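Local atomic coordinates of isocitrate dehydrogenase [NAD] subunit 1, mitochondrial (Saccharomyces cerevisiae, PDB entry 3BLX), a protein that serves the citric acid cycle by oxidatively decarboxylating isocitrate to 2-oxoglutarate with NAD(+), as one of two subunit types in an allosteric octamer. Residues Ile75-Leu80 with Leu293-Met298; Asp102-Val107 with Thr159-Arg164; Asp124-Arg129 with Phe230-Thr235; Asn131-Phe136 with Leu151-Arg156; Val181-Ile186 with Ile215-Ser220. All coordinates share one frame; numbering follows the deposited sequence.

Interaction 1. Residues Ile75-Leu80 with Leu293-Met298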
# COMPACT_ATOMS: atom_id res chain seq x y z
N ILE E 75 -0.24 18.82 -13.98
CA ILE E 75 -0.40 20.27 -14.00
C ILE E 75 -1.58 20.65 -14.88
O ILE E 75 -1.79 20.09 -15.96
CB ILE E 75 0.88 20.95 -14.54
CG1 ILE E 75 2.06 20.54 -13.69
CG2 ILE E 75 0.77 22.44 -14.41
CD1 ILE E 75 1.89 20.93 -12.21
N GLY E 76 -2.35 21.63 -14.44
CA GLY E 76 -3.51 22.04 -15.21
C GLY E 76 -3.81 23.52 -15.19
O GLY E 76 -3.47 24.23 -14.25
N LEU E 77 -4.45 23.99 -16.26
CA LEU E 77 -4.91 25.36 -16.35
C LEU E 77 -6.40 25.27 -16.58
O LEU E 77 -6.86 24.59 -17.48
CB LEU E 77 -4.23 26.11 -17.51
CG LEU E 77 -3.91 27.60 -17.30
CD1 LEU E 77 -4.11 28.36 -18.57
CD2 LEU E 77 -4.76 28.20 -16.26
N LYS E 78 -7.15 25.97 -15.75
CA LYS E 78 -8.57 25.80 -15.73
C LYS E 78 -9.29 27.15 -15.85
O LYS E 78 -8.94 28.08 -15.15
CB LYS E 78 -8.96 25.05 -14.46
CG LYS E 78 -10.38 25.17 -14.02
CD LYS E 78 -10.71 24.07 -13.04
CE LYS E 78 -11.70 24.53 -11.95
NZ LYS E 78 -12.83 25.34 -12.49
N GLY E 79 -10.27 27.23 -16.74
CA GLY E 79 -11.12 28.41 -16.88
C GLY E 79 -12.31 28.43 -15.92
O GLY E 79 -12.26 27.83 -14.85
N LEU E 80 -13.38 29.11 -16.30
CA LEU E 80 -14.53 29.22 -15.40
C LEU E 80 -15.80 28.66 -16.00
O LEU E 80 -15.98 28.68 -17.20
CB LEU E 80 -14.81 30.67 -15.05
CG LEU E 80 -13.82 31.43 -14.19
CD1 LEU E 80 -13.10 30.45 -13.26
CD2 LEU E 80 -12.87 32.19 -15.09
N LEU E 293 -2.41 35.94 -15.55
CA LEU E 293 -1.56 35.96 -14.37
C LEU E 293 -1.49 34.58 -13.69
O LEU E 293 -0.45 34.17 -13.18
CB LEU E 293 -2.04 37.02 -13.39
CG LEU E 293 -1.84 38.44 -13.91
CD1 LEU E 293 -2.22 39.48 -12.87
CD2 LEU E 293 -0.40 38.62 -14.34
N SER E 294 -2.61 33.87 -13.68
CA SER E 294 -2.62 32.53 -13.14
C SER E 294 -1.73 31.69 -14.02
O SER E 294 -1.00 30.83 -13.54
CB SER E 294 -4.04 31.97 -13.14
OG SER E 294 -4.84 32.65 -12.19
N SER E 295 -1.79 31.97 -15.32
CA SER E 295 -0.97 31.32 -16.32
C SER E 295 0.50 31.45 -15.98
O SER E 295 1.29 30.54 -16.25
CB SER E 295 -1.20 31.98 -17.68
OG SER E 295 -0.87 31.12 -18.72
N THR E 296 0.89 32.61 -15.44
CA THR E 296 2.29 32.83 -15.14
C THR E 296 2.70 32.14 -13.85
O THR E 296 3.83 31.68 -13.74
CB THR E 296 2.68 34.32 -15.15
OG1 THR E 296 2.21 34.96 -13.96
CG2 THR E 296 2.09 35.00 -16.36
N LEU E 297 1.78 32.05 -12.88
CA LEU E 297 2.02 31.22 -11.69
C LEU E 297 2.36 29.80 -12.12
O LEU E 297 3.25 29.17 -11.57
CB LEU E 297 0.81 31.19 -10.78
CG LEU E 297 0.52 32.48 -10.01
CD1 LEU E 297 -0.66 32.32 -9.05
CD2 LEU E 297 1.74 32.89 -9.25
N MET E 298 1.64 29.30 -13.11
CA MET E 298 1.89 27.98 -13.67
C MET E 298 3.28 27.90 -14.31
O MET E 298 3.99 26.92 -14.13
CB MET E 298 0.80 27.59 -14.67
CG MET E 298 0.96 26.20 -15.18
SD MET E 298 -0.10 25.86 -16.58
CE MET E 298 0.61 26.98 -17.80
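Apolar contact is what joins these segments, and M298 makes most of it. Its CG comes within 3.8 Å of I75 CG2, where the two side chains cross obliquely, and its SD lies 4.2 Å from L77 CB. Two torsions explain the meeting. M298 carries CG opposite the backbone N (chi1 -175°), which sends the thioether out to the strand, and I75 has CG2 rather than CG1 in the matching position. Between I75 and L77, G76 has no side chain, and the sulfur passes its carbonyl, with M298 SD 4.4 Å from G76 O.

The geometry is that of a helix laid along a strand in a layered alpha/beta fold: the local axes approach to 9.4 Å and run antiparallel, at 175°. I75 and L77, two residues apart on one face of the sheet, both point at helix 289-302. Helix 27-42 packs beside it, with V36 touching both L77 and S295 and F40 adding a second contact to S295. F269, on the neighbouring strand 267-269, packs against M298.

Polar groups meet the strand loosely. L77 CD1 stands 4.3 Å from S295 OG, and no hydrogen bond crosses the contact. The hydroxyl of S294 bonds to backbone instead, its OG being engaged by A290 O and by G259 N.

Interaction 2. Residues Asp102-Val107 with Thr159-Arg164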
# COMPACT_ATOMS: atom_id res chain seq x y z
N ASP E 102 -6.94 15.05 -4.11
CA ASP E 102 -6.53 15.59 -2.81
C ASP E 102 -5.84 16.96 -2.93
O ASP E 102 -4.82 17.21 -2.30
CB ASP E 102 -5.68 14.57 -2.05
CG ASP E 102 -5.64 14.85 -0.53
OD1 ASP E 102 -6.58 15.48 0.02
OD2 ASP E 102 -4.65 14.43 0.12
N ILE E 103 -6.40 17.83 -3.74
CA ILE E 103 -5.90 19.19 -3.89
C ILE E 103 -6.46 20.01 -2.75
O ILE E 103 -7.65 20.30 -2.73
CB ILE E 103 -6.33 19.76 -5.23
CG1 ILE E 103 -5.62 19.00 -6.35
CG2 ILE E 103 -5.98 21.20 -5.31
CD1 ILE E 103 -6.05 19.40 -7.73
N TYR E 104 -5.61 20.39 -1.80
CA TYR E 104 -6.09 20.83 -0.49
C TYR E 104 -5.82 22.29 -0.16
O TYR E 104 -6.23 22.80 0.90
CB TYR E 104 -5.45 19.97 0.62
CG TYR E 104 -3.94 20.08 0.72
CD1 TYR E 104 -3.11 19.14 0.11
CD2 TYR E 104 -3.33 21.12 1.42
CE1 TYR E 104 -1.73 19.23 0.17
CE2 TYR E 104 -1.93 21.22 1.48
CZ TYR E 104 -1.13 20.27 0.87
OH TYR E 104 0.25 20.34 0.96
N ALA E 105 -5.13 22.97 -1.04
CA ALA E 105 -4.75 24.33 -0.73
C ALA E 105 -5.11 25.26 -1.86
O ALA E 105 -4.59 25.13 -2.96
CB ALA E 105 -3.25 24.41 -0.43
N ASN E 106 -6.04 26.16 -1.60
CA ASN E 106 -6.42 27.15 -2.58
C ASN E 106 -5.69 28.47 -2.26
O ASN E 106 -5.70 28.90 -1.15
CB ASN E 106 -7.94 27.30 -2.67
CG ASN E 106 -8.36 28.55 -3.45
OD1 ASN E 106 -9.17 29.37 -2.98
ND2 ASN E 106 -7.79 28.73 -4.64
N VAL E 107 -5.00 29.05 -3.24
CA VAL E 107 -4.27 30.29 -3.03
C VAL E 107 -4.83 31.36 -3.97
O VAL E 107 -5.01 31.11 -5.16
CB VAL E 107 -2.80 30.14 -3.41
CG1 VAL E 107 -2.04 31.35 -2.96
CG2 VAL E 107 -2.22 28.90 -2.80
N THR E 159 -5.42 20.24 9.18
CA THR E 159 -5.01 21.60 9.51
C THR E 159 -3.50 21.79 9.63
O THR E 159 -2.98 22.88 9.44
CB THR E 159 -5.87 22.31 10.62
OG1 THR E 159 -5.02 22.86 11.62
CG2 THR E 159 -6.79 21.38 11.24
N GLU E 160 -2.79 20.71 9.93
CA GLU E 160 -1.33 20.74 9.90
C GLU E 160 -0.79 20.96 8.49
O GLU E 160 0.11 21.79 8.29
CB GLU E 160 -0.76 19.47 10.53
CG GLU E 160 -0.81 19.47 12.07
CD GLU E 160 -0.22 18.18 12.69
OE1 GLU E 160 0.36 17.35 11.93
OE2 GLU E 160 -0.34 17.99 13.92
N ARG E 161 -1.31 20.21 7.51
CA ARG E 161 -0.95 20.40 6.11
C ARG E 161 -1.11 21.86 5.70
O ARG E 161 -0.21 22.46 5.09
CB ARG E 161 -1.87 19.62 5.19
CG ARG E 161 -1.32 18.41 4.65
CD ARG E 161 -2.10 17.96 3.41
NE ARG E 161 -3.56 18.00 3.54
CZ ARG E 161 -4.35 17.18 2.86
NH1 ARG E 161 -3.79 16.26 2.09
NH2 ARG E 161 -5.67 17.23 2.96
N ILE E 162 -2.28 22.42 6.00
CA ILE E 162 -2.57 23.74 5.47
C ILE E 162 -1.66 24.77 6.15
O ILE E 162 -1.21 25.72 5.54
CB ILE E 162 -4.08 24.12 5.50
CG1 ILE E 162 -4.34 25.18 4.44
CG2 ILE E 162 -4.51 24.61 6.86
CD1 ILE E 162 -3.86 24.76 3.05
N ALA E 163 -1.34 24.53 7.41
CA ALA E 163 -0.38 25.37 8.12
C ALA E 163 1.00 25.32 7.47
O ALA E 163 1.62 26.35 7.23
CB ALA E 163 -0.26 24.95 9.55
N ARG E 164 1.48 24.11 7.19
CA ARG E 164 2.83 24.00 6.66
C ARG E 164 2.83 24.56 5.27
O ARG E 164 3.82 25.17 4.83
CB ARG E 164 3.34 22.56 6.68
CG ARG E 164 3.51 22.05 8.09
CD ARG E 164 4.18 20.70 8.16
NE ARG E 164 4.44 20.39 9.56
CZ ARG E 164 3.76 19.50 10.28
NH1 ARG E 164 2.78 18.78 9.73
NH2 ARG E 164 4.07 19.32 11.55
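The guanidinium of R161 lies flat on the ring of Y104, the two planes only 7° apart and their centres separated by 4.1 Å. The stack is offset: R161 CZ sits 34° off the ring normal, so the cation-pi contact is off-centre, over the CG and CD1 side of the ring. The middle of the same face is taken by aliphatic carbon, since R161 CD stands 3.5 Å from the centroid of the Y104 ring in a CH-pi contact. A bend at chi3 lays the guanidinium over the CG and CD1 side once CD stands over the centre.

At the guanidinium edge, nearly in its plane, D102 OD2 receives a salt-bridge hydrogen bond from R161 NH1 at 2.8 Å. The carboxylate does not lie flat with its partner: the planes are 48° apart, and the donor meets OD2 from above the carboxylate plane. D102 has just left helix 92-99, with positive phi.

I162, next along helix 156-172, packs more simply. Its CD1 lies 3.6 Å from A105 CB and reaches the rim of the Y104 ring at CD2, 4.0 Å away. Y104 and A105 both face F262 in a classic beta bulge at the start of strand 105-111, and T132 touches D102, Y104 and R161 from the neighbouring loop.

One arginine thus has its face on an aromatic ring and its edge on a carboxylate. The in-plane N-H and the flat stack together limit how R161 can turn, and its positive charge would probably favour the ionised form of D102.

Interaction 3. Residues Asp124-Arg129 with Phe230-Thr235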
# COMPACT_ATOMS: atom_id res chain seq x y z
N ASP E 124 -1.42 44.33 -1.08
CA ASP E 124 -0.67 43.10 -1.37
C ASP E 124 -0.94 41.99 -0.36
O ASP E 124 -0.09 41.69 0.50
CB ASP E 124 0.83 43.37 -1.48
CG ASP E 124 1.57 42.19 -2.10
OD1 ASP E 124 0.91 41.16 -2.40
OD2 ASP E 124 2.80 42.30 -2.29
N LEU E 125 -2.10 41.36 -0.47
CA LEU E 125 -2.36 40.23 0.40
C LEU E 125 -2.60 38.93 -0.35
O LEU E 125 -2.97 38.92 -1.52
CB LEU E 125 -3.47 40.53 1.41
CG LEU E 125 -4.79 41.09 0.92
CD1 LEU E 125 -5.73 39.95 0.61
CD2 LEU E 125 -5.33 41.91 2.05
N ILE E 126 -2.33 37.84 0.36
CA ILE E 126 -2.46 36.49 -0.14
C ILE E 126 -3.39 35.74 0.80
O ILE E 126 -3.19 35.77 2.01
CB ILE E 126 -1.11 35.82 -0.12
CG1 ILE E 126 -0.19 36.56 -1.06
CG2 ILE E 126 -1.22 34.32 -0.50
CD1 ILE E 126 1.19 35.99 -1.09
N VAL E 127 -4.42 35.11 0.25
CA VAL E 127 -5.36 34.34 1.04
C VAL E 127 -5.19 32.87 0.70
O VAL E 127 -5.30 32.47 -0.46
CB VAL E 127 -6.83 34.79 0.79
CG1 VAL E 127 -7.81 33.83 1.46
CG2 VAL E 127 -7.04 36.22 1.30
N ILE E 128 -4.87 32.08 1.71
CA ILE E 128 -4.69 30.63 1.52
C ILE E 128 -5.82 29.95 2.27
O ILE E 128 -5.97 30.15 3.47
CB ILE E 128 -3.33 30.15 2.05
CG1 ILE E 128 -2.18 30.69 1.20
CG2 ILE E 128 -3.27 28.64 2.11
CD1 ILE E 128 -0.83 30.48 1.77
N ARG E 129 -6.66 29.19 1.57
CA ARG E 129 -7.76 28.53 2.25
C ARG E 129 -7.73 26.99 2.13
O ARG E 129 -7.34 26.44 1.11
CB ARG E 129 -9.10 29.13 1.83
CG ARG E 129 -9.73 28.51 0.63
CD ARG E 129 -11.24 28.57 0.75
NE ARG E 129 -11.86 27.73 -0.26
CZ ARG E 129 -12.11 28.15 -1.50
NH1 ARG E 129 -11.79 29.40 -1.84
NH2 ARG E 129 -12.67 27.34 -2.39
N PHE E 230 -2.33 43.34 6.82
CA PHE E 230 -2.32 41.90 6.54
C PHE E 230 -1.30 41.54 5.50
O PHE E 230 -0.94 42.35 4.64
CB PHE E 230 -3.69 41.40 6.09
CG PHE E 230 -4.76 41.59 7.14
CD1 PHE E 230 -5.86 42.39 6.90
CD2 PHE E 230 -4.62 41.00 8.39
CE1 PHE E 230 -6.83 42.59 7.86
CE2 PHE E 230 -5.60 41.20 9.37
CZ PHE E 230 -6.71 42.00 9.10
N ASP E 231 -0.82 40.30 5.60
CA ASP E 231 0.15 39.79 4.66
C ASP E 231 -0.34 38.47 4.02
O ASP E 231 -0.93 38.46 2.95
CB ASP E 231 1.51 39.65 5.36
CG ASP E 231 2.67 39.47 4.39
OD1 ASP E 231 2.39 39.26 3.19
OD2 ASP E 231 3.85 39.53 4.82
N VAL E 232 -0.11 37.35 4.70
CA VAL E 232 -0.68 36.10 4.28
C VAL E 232 -1.78 35.70 5.25
O VAL E 232 -1.54 35.60 6.44
CB VAL E 232 0.39 35.02 4.25
CG1 VAL E 232 -0.25 33.68 4.06
CG2 VAL E 232 1.37 35.27 3.13
N LEU E 233 -3.00 35.53 4.75
CA LEU E 233 -4.10 34.99 5.56
C LEU E 233 -4.32 33.48 5.31
O LEU E 233 -4.37 33.05 4.16
CB LEU E 233 -5.37 35.76 5.28
CG LEU E 233 -5.27 37.25 5.59
CD1 LEU E 233 -6.56 37.99 5.22
CD2 LEU E 233 -5.00 37.38 7.06
N VAL E 234 -4.41 32.68 6.38
CA VAL E 234 -4.76 31.26 6.28
C VAL E 234 -6.10 31.02 6.96
O VAL E 234 -6.26 31.36 8.12
CB VAL E 234 -3.79 30.38 7.04
CG1 VAL E 234 -3.81 28.99 6.44
CG2 VAL E 234 -2.41 30.96 6.98
N THR E 235 -7.05 30.43 6.25
CA THR E 235 -8.37 30.23 6.83
C THR E 235 -8.97 28.91 6.42
O THR E 235 -8.58 28.33 5.41
CB THR E 235 -9.35 31.34 6.38
OG1 THR E 235 -9.71 31.13 5.01
CG2 THR E 235 -8.69 32.68 6.47
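I128 and V232 meet obliquely, I128 CD1 reaching along the sheet surface to V232 CG1 at 4.0 Å. The reach follows from the torsions of I128: CG1 lies opposite the carbonyl carbon (chi1 -68°) and CD1 continues in an extended line. I126 and V234 share this face, and I126 CB lies 4.1 Å from V232 CG2. Helix 156-172 covers it, with F165 and A166 on I128 and F169 on I126.

V127, L233, R129 and T235 point to the other face. There V127 CG2 and L233 CD1 are 4.3 Å apart, and R129 CB lies 3.8 Å from T235 OG1, while the rest of the arginine turns away from strand 232-235.

The backbone sets this alternation. Four hydrogen bonds link the strands in parallel register; I128, for example, donates its N to L233 O at 2.7 Å and 174°, and accepts from T235 N at its own O. All four donors lie nearly along the C=O axis. The local axes stand 4.7 Å apart and cross at -18°.

At the strand beginnings, the carboxylates of D124 and D231 both form salt bridges with R175, which probably offsets their like charge.

Two buried parallel strands with helix-covered apolar side chains are characteristic of the core of an alpha/beta domain. Strand 124-130 also delivers R129, a substrate-binding residue by similarity, to the probable active site.

Interaction 4. Residues Asn131-Phe136 with Leu151-Arg156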
# COMPACT_ATOMS: atom_id res chain seq x y z
N ASN E 131 -9.06 23.34 1.60
CA ASN E 131 -9.99 22.95 0.54
C ASN E 131 -10.56 21.51 0.60
O ASN E 131 -11.16 21.03 -0.37
CB ASN E 131 -9.34 23.24 -0.84
CG ASN E 131 -10.31 23.05 -2.00
OD1 ASN E 131 -11.40 23.63 -2.05
ND2 ASN E 131 -9.90 22.22 -2.96
N THR E 132 -10.42 20.81 1.72
CA THR E 132 -10.90 19.43 1.73
C THR E 132 -11.88 19.08 2.86
O THR E 132 -12.44 17.99 2.88
CB THR E 132 -9.74 18.40 1.73
OG1 THR E 132 -8.87 18.63 2.85
CG2 THR E 132 -8.93 18.49 0.47
N GLU E 133 -12.10 20.04 3.75
CA GLU E 133 -12.79 19.79 5.02
C GLU E 133 -13.78 20.92 5.28
O GLU E 133 -13.97 21.77 4.43
CB GLU E 133 -11.75 19.86 6.11
CG GLU E 133 -11.85 18.84 7.13
CD GLU E 133 -10.60 18.82 7.99
OE1 GLU E 133 -10.12 17.70 8.28
OE2 GLU E 133 -10.09 19.93 8.35
N GLY E 134 -14.36 20.95 6.47
CA GLY E 134 -15.34 21.96 6.81
C GLY E 134 -16.51 21.96 5.85
O GLY E 134 -17.23 20.96 5.73
N GLU E 135 -16.68 23.08 5.17
CA GLU E 135 -17.73 23.27 4.18
C GLU E 135 -17.75 22.15 3.13
O GLU E 135 -18.81 21.72 2.68
CB GLU E 135 -17.58 24.64 3.50
CG GLU E 135 -18.71 25.01 2.56
CD GLU E 135 -18.76 26.50 2.22
OE1 GLU E 135 -18.44 27.34 3.10
OE2 GLU E 135 -19.15 26.82 1.08
N PHE E 136 -16.58 21.65 2.76
CA PHE E 136 -16.44 20.72 1.65
C PHE E 136 -16.53 19.23 1.98
O PHE E 136 -16.35 18.40 1.07
CB PHE E 136 -15.15 20.99 0.90
CG PHE E 136 -15.04 22.39 0.41
CD1 PHE E 136 -14.00 23.20 0.83
CD2 PHE E 136 -16.00 22.92 -0.46
CE1 PHE E 136 -13.92 24.51 0.37
CE2 PHE E 136 -15.91 24.22 -0.91
CZ PHE E 136 -14.88 25.01 -0.51
N LEU E 151 -23.41 18.60 9.92
CA LEU E 151 -22.35 17.95 10.68
C LEU E 151 -21.02 18.11 9.95
O LEU E 151 -20.76 17.45 8.95
CB LEU E 151 -22.66 16.47 10.86
CG LEU E 151 -23.96 16.16 11.57
CD1 LEU E 151 -24.38 14.76 11.25
CD2 LEU E 151 -23.75 16.32 13.05
N LYS E 152 -20.16 18.99 10.44
CA LYS E 152 -18.93 19.31 9.72
C LYS E 152 -17.71 18.92 10.58
O LYS E 152 -17.80 18.93 11.79
CB LYS E 152 -18.89 20.79 9.33
CG LYS E 152 -19.88 21.20 8.23
CD LYS E 152 -19.83 22.72 7.99
CE LYS E 152 -21.01 23.26 7.16
NZ LYS E 152 -21.09 24.77 7.20
N VAL E 153 -16.60 18.53 9.96
CA VAL E 153 -15.40 18.16 10.73
C VAL E 153 -14.18 19.04 10.48
O VAL E 153 -14.00 19.60 9.42
CB VAL E 153 -14.97 16.70 10.51
CG1 VAL E 153 -16.10 15.74 10.87
CG2 VAL E 153 -14.53 16.50 9.09
N MET E 154 -13.37 19.17 11.50
CA MET E 154 -12.11 19.88 11.43
C MET E 154 -11.13 18.91 12.06
O MET E 154 -11.34 18.47 13.19
CB MET E 154 -12.19 21.15 12.29
CG MET E 154 -10.86 21.84 12.60
SD MET E 154 -10.54 23.23 11.48
CE MET E 154 -12.17 24.01 11.36
N THR E 155 -10.07 18.55 11.35
CA THR E 155 -9.16 17.54 11.88
C THR E 155 -7.73 18.04 11.90
O THR E 155 -7.35 18.85 11.07
CB THR E 155 -9.20 16.21 11.09
OG1 THR E 155 -8.30 16.27 9.97
CG2 THR E 155 -10.61 15.88 10.62
N ARG E 156 -6.94 17.52 12.81
CA ARG E 156 -5.61 18.06 13.01
C ARG E 156 -4.65 17.77 11.83
O ARG E 156 -3.87 18.63 11.42
CB ARG E 156 -5.02 17.65 14.38
CG ARG E 156 -3.97 16.57 14.37
CD ARG E 156 -3.35 16.38 15.77
NE ARG E 156 -2.76 17.61 16.30
CZ ARG E 156 -3.27 18.32 17.31
NH1 ARG E 156 -4.40 17.91 17.94
NH2 ARG E 156 -2.66 19.44 17.71
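The carboxylate of E133 is the flat group at the centre, and strand 147-155 passes over one of its faces. T155 N and M154 CA both lie above that face, M154 CA 3.7 Å from E133 OE2. T155 N is well out of the carboxylate plane, and its bond to E133 OE2 is weak at 3.3 Å. The firmer grip comes from T155 OG1, which donates to E133 OE1 at 2.9 Å on the syn lone pair.

Before the carboxylate, E133 crosses V153 at about a right angle, CG passing 4.1 Å from V153 CG2. G134 N then donates to V153 O at 3.3 Å. G134 has positive phi (57°), a conformation that favours glycine, and the aliphatic part of K152 lies alongside its carbonyl, K152 CG 3.7 Å from G134 O.

T155 is the N-cap of helix 156-172, and its side chain also caps a backbone N of that helix. An alanine in place of E133 would probably leave both the hydroxyl and the backbone N of T155 without their carboxylate partner.

Residues L151 to T155 also form an antiparallel ladder with a strand of a neighbouring subunit 2 chain. A loop fastened to a strand that continues a sheet across the subunit interface is consistent with the clasp of the isocitrate dehydrogenase family.

Interaction 5. Residues Val181-Ile186 with Ile215-Ser220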
# COMPACT_ATOMS: atom_id res chain seq x y z
N VAL E 181 -7.03 33.03 10.40
CA VAL E 181 -8.35 33.61 10.54
C VAL E 181 -9.32 32.53 11.00
O VAL E 181 -9.44 31.49 10.36
CB VAL E 181 -8.86 34.22 9.19
CG1 VAL E 181 -10.29 34.72 9.33
CG2 VAL E 181 -7.94 35.34 8.73
N HIS E 182 -10.03 32.77 12.08
CA HIS E 182 -10.85 31.73 12.68
C HIS E 182 -12.01 32.33 13.48
O HIS E 182 -12.12 33.56 13.60
CB HIS E 182 -9.98 30.96 13.64
CG HIS E 182 -9.43 31.82 14.72
ND1 HIS E 182 -10.15 32.15 15.85
CD2 HIS E 182 -8.23 32.45 14.84
CE1 HIS E 182 -9.42 32.93 16.62
NE2 HIS E 182 -8.25 33.12 16.04
N LYS E 183 -12.85 31.47 14.03
CA LYS E 183 -13.94 31.91 14.88
C LYS E 183 -13.88 31.16 16.23
O LYS E 183 -14.88 30.59 16.68
CB LYS E 183 -15.28 31.66 14.17
CG LYS E 183 -16.40 32.64 14.50
CD LYS E 183 -17.45 32.64 13.39
CE LYS E 183 -18.59 33.60 13.71
NZ LYS E 183 -18.11 34.93 14.21
N ALA E 184 -12.72 31.17 16.87
CA ALA E 184 -12.51 30.39 18.10
C ALA E 184 -13.25 30.94 19.32
O ALA E 184 -13.35 30.27 20.35
CB ALA E 184 -11.02 30.25 18.40
N ASN E 185 -13.75 32.17 19.22
CA ASN E 185 -14.52 32.77 20.30
C ASN E 185 -15.84 32.03 20.54
O ASN E 185 -16.31 31.92 21.67
CB ASN E 185 -14.74 34.27 20.05
CG ASN E 185 -15.42 34.55 18.70
OD1 ASN E 185 -15.30 33.77 17.75
ND2 ASN E 185 -16.12 35.68 18.62
N ILE E 186 -16.41 31.50 19.46
CA ILE E 186 -17.68 30.78 19.50
C ILE E 186 -17.47 29.27 19.37
O ILE E 186 -17.92 28.49 20.22
CB ILE E 186 -18.62 31.22 18.37
CG1 ILE E 186 -19.03 32.68 18.57
CG2 ILE E 186 -19.85 30.34 18.32
CD1 ILE E 186 -20.00 33.17 17.52
N ILE E 215 -10.02 37.01 14.84
CA ILE E 215 -11.36 36.50 14.72
C ILE E 215 -11.89 36.97 13.39
O ILE E 215 -11.61 38.10 12.97
CB ILE E 215 -12.23 36.98 15.88
CG1 ILE E 215 -11.59 36.52 17.19
CG2 ILE E 215 -13.62 36.42 15.76
CD1 ILE E 215 -12.18 37.17 18.42
N VAL E 216 -12.64 36.11 12.72
CA VAL E 216 -13.00 36.35 11.32
C VAL E 216 -13.87 37.60 11.09
O VAL E 216 -13.65 38.33 10.12
CB VAL E 216 -13.66 35.10 10.69
CG1 VAL E 216 -14.94 34.76 11.45
CG2 VAL E 216 -13.94 35.33 9.22
N ASP E 217 -14.83 37.84 11.98
CA ASP E 217 -15.65 39.06 11.86
C ASP E 217 -14.81 40.34 11.96
O ASP E 217 -15.00 41.27 11.17
CB ASP E 217 -16.83 39.06 12.85
CG ASP E 217 -16.44 38.60 14.26
OD1 ASP E 217 -15.29 38.86 14.69
OD2 ASP E 217 -17.29 37.99 14.94
N ASN E 218 -13.88 40.37 12.92
CA ASN E 218 -12.93 41.47 13.04
C ASN E 218 -12.04 41.57 11.79
O ASN E 218 -11.72 42.67 11.34
CB ASN E 218 -12.10 41.34 14.33
CG ASN E 218 -11.18 42.55 14.55
OD1 ASN E 218 -9.97 42.39 14.80
ND2 ASN E 218 -11.74 43.76 14.46
N ALA E 219 -11.67 40.43 11.22
CA ALA E 219 -10.81 40.43 10.03
C ALA E 219 -11.52 41.03 8.81
O ALA E 219 -10.91 41.72 7.98
CB ALA E 219 -10.32 39.02 9.73
N SER E 220 -12.82 40.75 8.71
CA SER E 220 -13.64 41.34 7.67
C SER E 220 -13.62 42.87 7.77
O SER E 220 -13.33 43.55 6.78
CB SER E 220 -15.08 40.85 7.79
OG SER E 220 -15.16 39.48 7.47
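H182 and I215 form a parallel bridge at the ends of strands 177-182 and 210-215, neighbours joined through helix 190-205 in a beta-alpha-beta crossover, and helix 216-225 leaves directly from the second strand. The CA atoms of the pair are 5.2 Å apart. V216 N donates to H182 O at 2.7 Å, though with a bent N-H angle of 132°, so the last strand carbonyl takes up an amide of the helix's first turn. I215 is the N-cap residue.

Apolar packing backs this bond. V181 crosses V216 at about a right angle, its CG1 3.7 Å from V216 CB. The methylenes of K183 run obliquely over V216 CG1, CD coming to 3.8 Å.

K183, critical for catalysis by similarity, extends through CD and bends at chi4 (45°), which brings NZ to a salt bridge with D217 OD2 at 3.3 Å. D248 of a neighbouring subunit 2 chain is a second, weak and long, ionic partner. A methionine in place of K183 would probably keep some cover on V216 but leave D217 without its salt-bridge mate.

Further out, N185 OD1 lies 3.7 Å from I215 CG2. The imidazole of H182 has I215 CA over one face, and its rotation is fixed by a backbone amide: A184 N donates to H182 ND1 at 2.9 Å, within 6° of the ring plane.

In the fold
Interaction 1 opens first along the chain, at strand 75-80, and closes last, at helix 289-302, so the other four all fall within its span. Interaction 2 opens at 102-107 and crosses interaction 3, which starts at 124-129 before helix 156-172 closes interaction 2. Interaction 4, joining 131-136 to 151-156, is a short loop lying within both. Interaction 5 follows in series, closing 181-186 on 215-220 before 230-235 completes interaction 3. Contacts 1, 2, 3 and 5 reach one mixed sheet. N106 O to R129 N (2.9 Å) joins interactions 2 and 3, V181 N to V234 O (2.9 Å) joins 5 and 3, and N131 ties interaction 4 to 2.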